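Local coordinates for protein ArsC family reductase (Pseudomonas aeruginosa, PDB 1RW1) that probably acts as a glutathione-dependent thiol reductase of the ArsC family, built on a thioredoxin fold, at residues Arg17-Glu22 and Val102-Asp107; Arg43-Glu48 and Val93-Gly98; Gln52-Arg57 and Glu80-Gln85. All blocks are in the same frame, centred on the assembly; numbering follows the deposited sequence. Where two conformers were deposited one is given.

Contact 1 of 3, residues Arg17-Glu22 and Val102-Asp107; sequences RTWLDE and VGFKPD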
loop_
_atom_site.group_PDB
_atom_site.type_symbol
_atom_site.label_atom_id
_atom_site.label_comp_id
_atom_site.label_asym_id
_atom_site.label_seq_id
_atom_site.Cartn_x
_atom_site.Cartn_y
_atom_site.Cartn_z
ATOM N N ARG A 17 -6.175 -6.301 -9.293
ATOM C CA ARG A 17 -5.696 -6.366 -10.666
ATOM C C ARG A 17 -6.748 -6.924 -11.599
ATOM O O ARG A 17 -6.849 -6.488 -12.746
ATOM C CB ARG A 17 -4.411 -7.170 -10.784
ATOM C CG ARG A 17 -3.265 -6.466 -10.070
ATOM C CD ARG A 17 -1.899 -7.081 -10.331
ATOM N NE ARG A 17 -1.418 -6.729 -11.652
ATOM C CZ ARG A 17 -0.220 -7.046 -12.094
ATOM N NH1 ARG A 17 0.601 -7.746 -11.336
ATOM N NH2 ARG A 17 0.152 -6.663 -13.306
ATOM N N THR A 18 -7.540 -7.889 -11.149
ATOM C CA THR A 18 -8.634 -8.354 -11.982
ATOM C C THR A 18 -9.609 -7.216 -12.278
ATOM O O THR A 18 -10.056 -7.077 -13.423
ATOM C CB THR A 18 -9.306 -9.580 -11.344
ATOM O OG1 THR A 18 -8.340 -10.611 -11.137
ATOM C CG2 THR A 18 -10.327 -10.201 -12.279
ATOM N N TRP A 19 -9.949 -6.419 -11.278
ATOM C CA TRP A 19 -10.809 -5.262 -11.495
ATOM C C TRP A 19 -10.185 -4.327 -12.544
ATOM O O TRP A 19 -10.840 -3.952 -13.537
ATOM C CB TRP A 19 -11.075 -4.554 -10.160
ATOM C CG TRP A 19 -12.204 -3.566 -10.220
ATOM C CD1 TRP A 19 -13.471 -3.746 -9.755
ATOM C CD2 TRP A 19 -12.176 -2.245 -10.783
ATOM N NE1 TRP A 19 -14.240 -2.639 -10.014
ATOM C CE2 TRP A 19 -13.473 -1.710 -10.661
ATOM C CE3 TRP A 19 -11.204 -1.487 -11.431
ATOM C CZ2 TRP A 19 -13.808 -0.444 -11.135
ATOM C CZ3 TRP A 19 -11.536 -0.233 -11.905
ATOM C CH2 TRP A 19 -12.833 0.273 -11.765
ATOM N N LEU A 20 -8.939 -3.934 -12.328
ATOM C CA LEU A 20 -8.281 -2.989 -13.225
ATOM C C LEU A 20 -8.163 -3.550 -14.650
ATOM O O LEU A 20 -8.462 -2.866 -15.637
ATOM C CB LEU A 20 -6.892 -2.653 -12.693
ATOM C CG LEU A 20 -6.865 -1.817 -11.415
ATOM C CD1 LEU A 20 -5.492 -1.864 -10.798
ATOM C CD2 LEU A 20 -7.304 -0.385 -11.678
ATOM N N ASP A 21 -7.709 -4.790 -14.754
ATOM C CA ASP A 21 -7.476 -5.416 -16.042
ATOM C C ASP A 21 -8.788 -5.543 -16.812
ATOM O O ASP A 21 -8.840 -5.252 -18.007
ATOM C CB ASP A 21 -6.846 -6.798 -15.860
ATOM C CG ASP A 21 -5.434 -6.769 -15.276
ATOM O OD1 ASP A 21 -4.769 -5.716 -15.362
ATOM O OD2 ASP A 21 -4.981 -7.825 -14.774
ATOM N N GLU A 22 -9.866 -5.925 -16.127
ATOM C CA GLU A 22 -11.147 -6.089 -16.780
ATOM C C GLU A 22 -11.744 -4.754 -17.219
ATOM O O GLU A 22 -12.482 -4.688 -18.206
ATOM C CB GLU A 22 -12.091 -6.893 -15.917
ATOM C CG GLU A 22 -11.678 -8.349 -15.853
ATOM C CD GLU A 22 -11.817 -9.100 -17.173
ATOM O OE1 GLU A 22 -12.794 -8.852 -17.896
ATOM O OE2 GLU A 22 -10.946 -9.965 -17.476
ATOM N N VAL A 102 -5.845 3.332 -0.966
ATOM C CA VAL A 102 -5.193 2.314 -0.152
ATOM C C VAL A 102 -6.209 1.217 0.141
ATOM O O VAL A 102 -7.298 1.486 0.618
ATOM C CB VAL A 102 -4.657 2.905 1.156
ATOM C CG1 VAL A 102 -3.988 1.817 2.012
ATOM C CG2 VAL A 102 -3.677 4.026 0.884
ATOM N N GLY A 103 -5.833 -0.019 -0.154
ATOM C CA GLY A 103 -6.750 -1.133 -0.088
ATOM C C GLY A 103 -7.622 -1.181 -1.329
ATOM O O GLY A 103 -7.559 -0.301 -2.186
ATOM N N PHE A 104 -8.413 -2.236 -1.437
ATOM C CA PHE A 104 -9.267 -2.447 -2.592
ATOM C C PHE A 104 -10.726 -2.441 -2.190
ATOM O O PHE A 104 -11.217 -3.421 -1.619
ATOM C CB PHE A 104 -8.913 -3.754 -3.309
ATOM C CG PHE A 104 -9.857 -4.113 -4.432
ATOM C CD1 PHE A 104 -10.111 -3.231 -5.485
ATOM C CD2 PHE A 104 -10.502 -5.344 -4.444
ATOM C CE1 PHE A 104 -10.991 -3.572 -6.497
ATOM C CE2 PHE A 104 -11.380 -5.663 -5.466
ATOM C CZ PHE A 104 -11.609 -4.788 -6.489
ATOM N N LYS A 105 -11.397 -1.326 -2.485
ATOM C CA LYS A 105 -12.837 -1.200 -2.372
ATOM C C LYS A 105 -13.344 -0.960 -3.793
ATOM O O LYS A 105 -13.063 0.073 -4.386
ATOM C CB LYS A 105 -13.202 -0.040 -1.444
ATOM C CG LYS A 105 -12.928 -0.326 0.020
ATOM C CD LYS A 105 -13.305 0.845 0.924
ATOM C CE LYS A 105 -13.109 0.491 2.401
ATOM N NZ LYS A 105 -13.136 1.693 3.294
ATOM N N PRO A 106 -14.055 -1.925 -4.370
ATOM C CA PRO A 106 -14.485 -1.791 -5.769
ATOM C C PRO A 106 -15.235 -0.481 -6.048
ATOM O O PRO A 106 -15.058 0.093 -7.113
ATOM C CB PRO A 106 -15.406 -3.002 -5.986
ATOM C CG PRO A 106 -15.115 -3.944 -4.896
ATOM C CD PRO A 106 -14.490 -3.195 -3.771
ATOM N N ASP A 107 -16.022 0.007 -5.101
ATOM C CA ASP A 107 -16.752 1.251 -5.328
ATOM C C ASP A 107 -15.807 2.444 -5.464
ATOM O O ASP A 107 -16.077 3.360 -6.250
ATOM C CB ASP A 107 -17.778 1.512 -4.216
ATOM C CG ASP A 107 -18.907 0.502 -4.207
ATOM O OD1 ASP A 107 -19.043 -0.263 -5.185
ATOM O OD2 ASP A 107 -19.711 0.409 -3.253
#

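Contact 2 of 3, residues Arg43-Glu48 and Val93-Gly98; sequences RRWCAE and VLELGG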
loop_
_atom_site.group_PDB
_atom_site.type_symbol
_atom_site.label_atom_id
_atom_site.label_comp_id
_atom_site.label_asym_id
_atom_site.label_seq_id
_atom_site.Cartn_x
_atom_site.Cartn_y
_atom_site.Cartn_z
ATOM N N ARG A 43 6.175 8.637 2.984
ATOM C CA ARG A 43 5.797 9.932 3.549
ATOM C C ARG A 43 4.579 10.515 2.859
ATOM O O ARG A 43 3.706 11.077 3.521
ATOM C CB ARG A 43 6.955 10.916 3.429
ATOM C CG ARG A 43 8.061 10.668 4.391
ATOM C CD ARG A 43 9.312 11.450 4.076
ATOM N NE ARG A 43 10.243 11.324 5.194
ATOM C CZ ARG A 43 11.562 11.426 5.100
ATOM N NH1 ARG A 43 12.135 11.653 3.925
ATOM N NH2 ARG A 43 12.314 11.296 6.188
ATOM N N ARG A 44 4.533 10.431 1.532
ATOM C CA ARG A 44 3.394 10.952 0.793
ATOM C C ARG A 44 2.110 10.186 1.123
ATOM O O ARG A 44 1.048 10.788 1.324
ATOM C CB ARG A 44 3.675 10.875 -0.702
ATOM C CG ARG A 44 4.330 12.061 -1.311
ATOM C CD ARG A 44 4.192 12.033 -2.809
ATOM N NE ARG A 44 4.962 10.950 -3.403
ATOM C CZ ARG A 44 4.436 9.873 -3.973
ATOM N NH1 ARG A 44 3.120 9.713 -4.049
ATOM N NH2 ARG A 44 5.234 8.949 -4.458
ATOM N N TRP A 45 2.195 8.858 1.161
ATOM C CA TRP A 45 1.001 8.071 1.424
ATOM C C TRP A 45 0.487 8.332 2.834
ATOM O O TRP A 45 -0.719 8.474 3.060
ATOM C CB TRP A 45 1.313 6.592 1.238
ATOM C CG TRP A 45 1.727 6.208 -0.146
ATOM C CD1 TRP A 45 1.552 6.907 -1.304
ATOM C CD2 TRP A 45 2.413 5.008 -0.500
ATOM N NE1 TRP A 45 2.074 6.195 -2.363
ATOM C CE2 TRP A 45 2.599 5.018 -1.894
ATOM C CE3 TRP A 45 2.853 3.892 0.229
ATOM C CZ2 TRP A 45 3.229 3.967 -2.561
ATOM C CZ3 TRP A 45 3.469 2.862 -0.432
ATOM C CH2 TRP A 45 3.648 2.900 -1.816
ATOM N N CYS A 46 1.402 8.395 3.797
ATOM C CA CYS A 46 0.983 8.658 5.169
ATOM C C CYS A 46 0.417 10.075 5.330
ATOM O O CYS A 46 -0.517 10.274 6.096
ATOM C CB CYS A 46 2.135 8.463 6.150
ATOM S SG CYS A 46 2.600 6.736 6.422
ATOM N N ALA A 47 0.965 11.049 4.615
ATOM C CA ALA A 47 0.429 12.400 4.680
ATOM C C ALA A 47 -1.025 12.441 4.233
ATOM O O ALA A 47 -1.830 13.203 4.779
ATOM C CB ALA A 47 1.278 13.321 3.820
ATOM N N GLU A 48 -1.360 11.653 3.220
ATOM C CA GLU A 48 -2.674 11.675 2.624
ATOM C C GLU A 48 -3.694 10.826 3.380
ATOM O O GLU A 48 -4.878 11.159 3.379
ATOM C CB GLU A 48 -2.562 11.198 1.172
ATOM C CG GLU A 48 -3.880 11.148 0.414
ATOM C CD GLU A 48 -3.748 10.593 -0.977
ATOM O OE1 GLU A 48 -2.618 10.208 -1.353
ATOM O OE2 GLU A 48 -4.767 10.529 -1.678
ATOM N N VAL A 93 -1.617 -0.100 -2.938
ATOM C CA VAL A 93 -1.722 1.354 -3.063
ATOM C C VAL A 93 -1.847 1.630 -4.547
ATOM O O VAL A 93 -1.108 1.060 -5.355
ATOM C CB VAL A 93 -0.542 2.111 -2.440
ATOM C CG1 VAL A 93 -0.697 3.605 -2.651
ATOM C CG2 VAL A 93 -0.422 1.793 -0.967
ATOM N N LEU A 94 -2.793 2.481 -4.932
ATOM C CA LEU A 94 -3.005 2.829 -6.332
ATOM C C LEU A 94 -2.875 4.332 -6.462
ATOM O O LEU A 94 -3.659 5.080 -5.861
ATOM C CB LEU A 94 -4.377 2.378 -6.801
ATOM C CG LEU A 94 -4.773 2.792 -8.227
ATOM C CD1 LEU A 94 -3.827 2.238 -9.290
ATOM C CD2 LEU A 94 -6.199 2.338 -8.511
ATOM N N GLU A 95 -1.880 4.773 -7.234
ATOM C CA GLU A 95 -1.634 6.186 -7.517
ATOM C C GLU A 95 -2.400 6.597 -8.756
ATOM O O GLU A 95 -2.239 6.015 -9.816
ATOM C CB GLU A 95 -0.138 6.444 -7.598
ATOM C CG GLU A 95 0.487 6.375 -6.210
ATOM C CD GLU A 95 1.947 6.701 -6.215
ATOM O OE1 GLU A 95 2.579 6.631 -7.291
ATOM O OE2 GLU A 95 2.457 7.043 -5.139
ATOM N N LEU A 96 -3.246 7.597 -8.585
ATOM C CA LEU A 96 -4.170 8.067 -9.604
ATOM C C LEU A 96 -3.742 9.393 -10.236
ATOM O O LEU A 96 -4.374 9.879 -11.164
ATOM C CB LEU A 96 -5.560 8.263 -8.985
ATOM C CG LEU A 96 -6.210 6.994 -8.442
ATOM C CD1 LEU A 96 -7.384 7.344 -7.554
ATOM C CD2 LEU A 96 -6.616 6.075 -9.571
ATOM N N GLY A 97 -2.681 9.989 -9.719
ATOM C CA GLY A 97 -2.249 11.291 -10.186
ATOM C C GLY A 97 -2.226 12.273 -9.030
ATOM O O GLY A 97 -1.196 12.484 -8.406
ATOM N N GLY A 98 -3.365 12.858 -8.711
ATOM C CA GLY A 98 -3.421 13.786 -7.597
ATOM C C GLY A 98 -3.642 13.123 -6.245
ATOM O O GLY A 98 -3.568 13.790 -5.209
#

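Contact 3 of 3, residues Gln52-Arg57 and Glu80-Gln85; sequences QTVLNR and ELMLAQ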
loop_
_atom_site.group_PDB
_atom_site.type_symbol
_atom_site.label_atom_id
_atom_site.label_comp_id
_atom_site.label_asym_id
_atom_site.label_seq_id
_atom_site.Cartn_x
_atom_site.Cartn_y
_atom_site.Cartn_z
ATOM N N GLN A 52 -1.878 4.902 10.274
ATOM C CA GLN A 52 -2.658 3.720 10.650
ATOM C C GLN A 52 -3.381 3.105 9.462
ATOM O O GLN A 52 -3.713 1.931 9.479
ATOM C CB GLN A 52 -3.645 4.054 11.758
ATOM C CG GLN A 52 -2.964 4.298 13.091
ATOM C CD GLN A 52 -3.882 4.802 14.194
ATOM O OE1 GLN A 52 -5.026 5.170 13.940
ATOM N NE2 GLN A 52 -3.370 4.827 15.420
ATOM N N THR A 53 -3.640 3.905 8.444
ATOM C CA THR A 53 -4.261 3.428 7.226
ATOM C C THR A 53 -3.238 2.737 6.325
ATOM O O THR A 53 -3.516 1.707 5.740
ATOM C CB THR A 53 -4.891 4.621 6.528
ATOM O OG1 THR A 53 -5.815 5.258 7.430
ATOM C CG2 THR A 53 -5.645 4.208 5.274
ATOM N N VAL A 54 -2.036 3.289 6.240
ATOM C CA VAL A 54 -1.014 2.756 5.347
ATOM C C VAL A 54 -0.327 1.526 5.963
ATOM O O VAL A 54 0.050 0.607 5.243
ATOM C CB VAL A 54 0.008 3.862 5.002
ATOM C CG1 VAL A 54 1.089 3.363 4.064
ATOM C CG2 VAL A 54 -0.693 5.048 4.386
ATOM N N LEU A 55 -0.134 1.509 7.270
ATOM C CA LEU A 55 0.505 0.387 7.952
ATOM C C LEU A 55 -0.515 -0.711 8.220
ATOM O O LEU A 55 -1.574 -0.465 8.813
ATOM C CB LEU A 55 1.090 0.872 9.283
ATOM C CG LEU A 55 1.787 -0.132 10.194
ATOM C CD1 LEU A 55 3.042 -0.654 9.552
ATOM C CD2 LEU A 55 2.093 0.484 11.545
ATOM N N ASN A 56 -0.190 -1.922 7.805
ATOM C CA ASN A 56 -1.032 -3.078 8.037
ATOM C C ASN A 56 -0.794 -3.667 9.423
ATOM O O ASN A 56 -0.167 -4.706 9.565
ATOM C CB ASN A 56 -0.786 -4.109 6.958
ATOM C CG ASN A 56 -1.768 -5.258 7.044
ATOM O OD1 ASN A 56 -2.727 -5.221 7.835
ATOM N ND2 ASN A 56 -1.520 -6.293 6.271
ATOM N N ARG A 57 -1.315 -3.002 10.450
ATOM C CA ARG A 57 -1.119 -3.460 11.817
ATOM C C ARG A 57 -1.790 -4.810 12.085
ATOM O O ARG A 57 -1.374 -5.527 12.985
ATOM C CB ARG A 57 -1.641 -2.430 12.817
ATOM C CG ARG A 57 -0.779 -1.198 12.898
ATOM C CD ARG A 57 -1.175 -0.276 14.058
ATOM N NE ARG A 57 -2.502 0.283 13.832
ATOM C CZ ARG A 57 -3.195 0.977 14.731
ATOM N NH1 ARG A 57 -2.669 1.245 15.917
ATOM N NH2 ARG A 57 -4.403 1.419 14.418
ATOM N N GLU A 80 9.564 4.218 9.274
ATOM C CA GLU A 80 10.780 3.421 9.382
ATOM C C GLU A 80 10.495 1.930 9.370
ATOM O O GLU A 80 11.257 1.165 8.784
ATOM C CB GLU A 80 11.601 3.800 10.624
ATOM C CG GLU A 80 12.135 5.229 10.574
ATOM C CD GLU A 80 12.910 5.526 9.295
ATOM O OE1 GLU A 80 13.939 4.883 9.046
ATOM O OE2 GLU A 80 12.460 6.379 8.512
ATOM N N LEU A 81 9.425 1.505 10.019
ATOM C CA LEU A 81 9.071 0.083 10.030
ATOM C C LEU A 81 8.760 -0.414 8.616
ATOM O O LEU A 81 9.223 -1.476 8.193
ATOM C CB LEU A 81 7.870 -0.169 10.933
ATOM C CG LEU A 81 8.065 0.049 12.426
ATOM C CD1 LEU A 81 6.742 -0.171 13.157
ATOM C CD2 LEU A 81 9.143 -0.852 12.991
HETATM N N MSE A 82 7.944 0.346 7.898
HETATM C CA MSE A 82 7.550 -0.043 6.537
HETATM C C MSE A 82 8.688 0.007 5.536
HETATM O O MSE A 82 8.717 -0.781 4.589
HETATM C CB MSE A 82 6.395 0.836 6.065
HETATM C CG MSE A 82 5.125 0.576 6.843
HETATM SE SE MSE A 82 3.555 1.573 6.167
HETATM C CE MSE A 82 4.017 3.339 6.881
ATOM N N LEU A 83 9.616 0.931 5.748
ATOM C CA LEU A 83 10.747 1.093 4.854
ATOM C C LEU A 83 11.590 -0.174 4.872
ATOM O O LEU A 83 12.016 -0.659 3.816
ATOM C CB LEU A 83 11.575 2.299 5.306
ATOM C CG LEU A 83 12.821 2.598 4.487
ATOM C CD1 LEU A 83 12.486 2.903 3.042
ATOM C CD2 LEU A 83 13.559 3.714 5.121
ATOM N N ALA A 84 11.867 -0.696 6.066
ATOM C CA ALA A 84 12.705 -1.881 6.163
ATOM C C ALA A 84 11.954 -3.146 5.774
ATOM O O ALA A 84 12.574 -4.097 5.288
ATOM C CB ALA A 84 13.240 -2.032 7.557
ATOM N N GLN A 85 10.642 -3.156 6.006
ATOM C CA GLN A 85 9.812 -4.356 5.792
ATOM C C GLN A 85 8.546 -3.982 5.027
ATOM O O GLN A 85 7.469 -3.858 5.616
ATOM C CB GLN A 85 9.458 -5.026 7.118
ATOM C CG GLN A 85 10.653 -5.693 7.772
ATOM C CD GLN A 85 10.252 -6.341 9.062
ATOM O OE1 GLN A 85 9.782 -7.510 9.061
ATOM N NE2 GLN A 85 10.361 -5.627 10.147
#

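Contact 1 of 3, residues Arg17-Glu22 and Val102-Asp107
Trp19 and Phe104 form an aromatic contact at the surface of the thioredoxin fold, where helix 11-22 meets the loop leading from edge strand 100-102 into helix 106-113. The two rings make an offset edge-to-face pair: Phe104 turns its edge toward the face of the five-membered ring of Trp19, with centroids 5.6 Å apart and planes inclined at 65°. The tip of the phenyl ring also reaches the root of the indole, Phe104 CZ lying 3.7 Å from Trp19 CB. Both side chains have CG anti to the backbone N (chi1 -166° in Trp19, 174° in Phe104), which turns each ring toward the other segment.

Pro106, in the first turn of helix 106-113, adds a looser apolar touch, its CB 4.3 Å from Trp19 CD1. Within its own segment the proline lays CD over the centre of one face of the Phe104 ring, 4.2 Å above the plane, so the phenyl group is backed by the pyrrolidine while its rim meets the indole. Farther out, Trp19 stacks on His23 and touches Ala110 and Leu113, and Phe104 meets Tyr109 edge-to-face. Trp19 NE1 stays 4.1 Å from Pro106 O, without a hydrogen bond. The join of helix 11-22 to the loop and first turn of helix 106-113 is therefore apolar and aromatic, probably held by dispersion and ring electrostatics.

Contact 2 of 3, residues Arg43-Glu48 and Val93-Gly98
Trp45 NE1 and Arg44 NH1 converge on one carboxylate oxygen, Glu95 OE2, and this shared acceptor ties helix 39-49 to strand 93-95. Glu95 is modelled in two conformers, and these bonds belong to the one described here. The indole bond is nearly straight, 2.9 Å from Trp45 NE1 to Glu95 OE2 with an N-H...O angle of 168°. The oxygen lies close to the ring plane and is met on its anti side by a donor tilted out of the carboxylate plane, while the ring and carboxylate planes stand 78° apart. Arg44 NH1 gives the salt bridge, 3.0 Å to Glu95 OE2 and almost as straight; here too the oxygen sits at the edge of the donor group, in the guanidinium plane, but the donor comes from above the carboxylate plane. The two donors approach from opposite faces of that plane, so in this conformer OE2 is gripped between them. Arg44 NH2 adds a weak bond to the same atom.

Nearer the start of the strand, Val93 CG1 rests over one face of the indole, 3.8 Å from the centroid of its five-membered ring, in a CH-pi contact; Val93 CG2 reaches the six-membered ring, 4.1 Å from Trp45 CE3. Glu95 is extended beyond CG, which gives its carboxylate the reach to meet the indole edge.

A second shell helps to place these groups. Tyr5 OH bonds Glu95 OE1, and its ring meets Trp45 edge-to-face, while Glu40 pairs with Arg44 NE. The 43-48 segment of the helix crosses strand 93-95 at 95°, with a closest approach of the axes of 11.4 Å; the strand lies between strands 2-6 and 100-102, and Leu94 faces helix 106-113.

Contact 3 of 3, residues Gln52-Arg57 and Glu80-Gln85
Met82, a selenomethionine on helix 75-84, is the apolar centre of a buried contact in the helical part of the protein, where that helix packs against the end of the short helix 51-54. Its side chain reaches the junction at which the chain leaves helical geometry, Val54 being the last helical residue and Leu55 the first beyond it. The selenium does much of the touching: Met82 SE lies 3.7 Å from Val54 CG1 and equally close to Leu55 CA, so it rests against backbone as well as side chain. Met82 CE reaches the same valine methyl, at 4.1 Å from Val54 CG1.

Leu55 closes in on the stem of the methionine, its CD1 3.6 Å from Met82 CG. In Leu55 CG is anti to the backbone N (chi1 179°), and although CB sets off across the line of approach, the end of the side chain comes nearer to helix 75-84. Met82 runs straight through chi2 (-175°) and then bends at chi3 (-76°), which turns its methyl toward Cys46 of helix 39-49 and leaves the selenium against Val54 and Leu55.

Leu42 of the same helix also touches Met82, and Trp45 lies against Val54. Beyond the valine, Lys90 NZ bonds the carbonyls of Thr53 and Leu55. A methionine-type side chain packed between helices in this way is ordinary hydrophobic core packing, here within the helical region inserted between strands 27-31 and 93-95 of the thioredoxin-like fold.

Contact 3 is wholly buried, contact 2 partly so, and contact 1 lies at the surface. The two extremes are both apolar, aliphatic and selenium packing in 52-57/80-85 and ring-to-ring packing in 17-22/102-107; the half-buried contact 2 alone carries hydrogen bonds and a salt bridge, an arginine and an indole N-H sharing one glutamate oxygen beside a CH-pi contact. Contacts 2 and 3 touch directly, Cys46 SG meeting Met82 CE at 3.7 Å, so helix 39-49 faces the sheet through contact 2 and the other helices beside contact 3. Contact 1 lies across the chain's centre from contact 3, joining helix 11-22 to the loop and start of helix 106-113, yet Val102 CG1 still packs on Thr53 O.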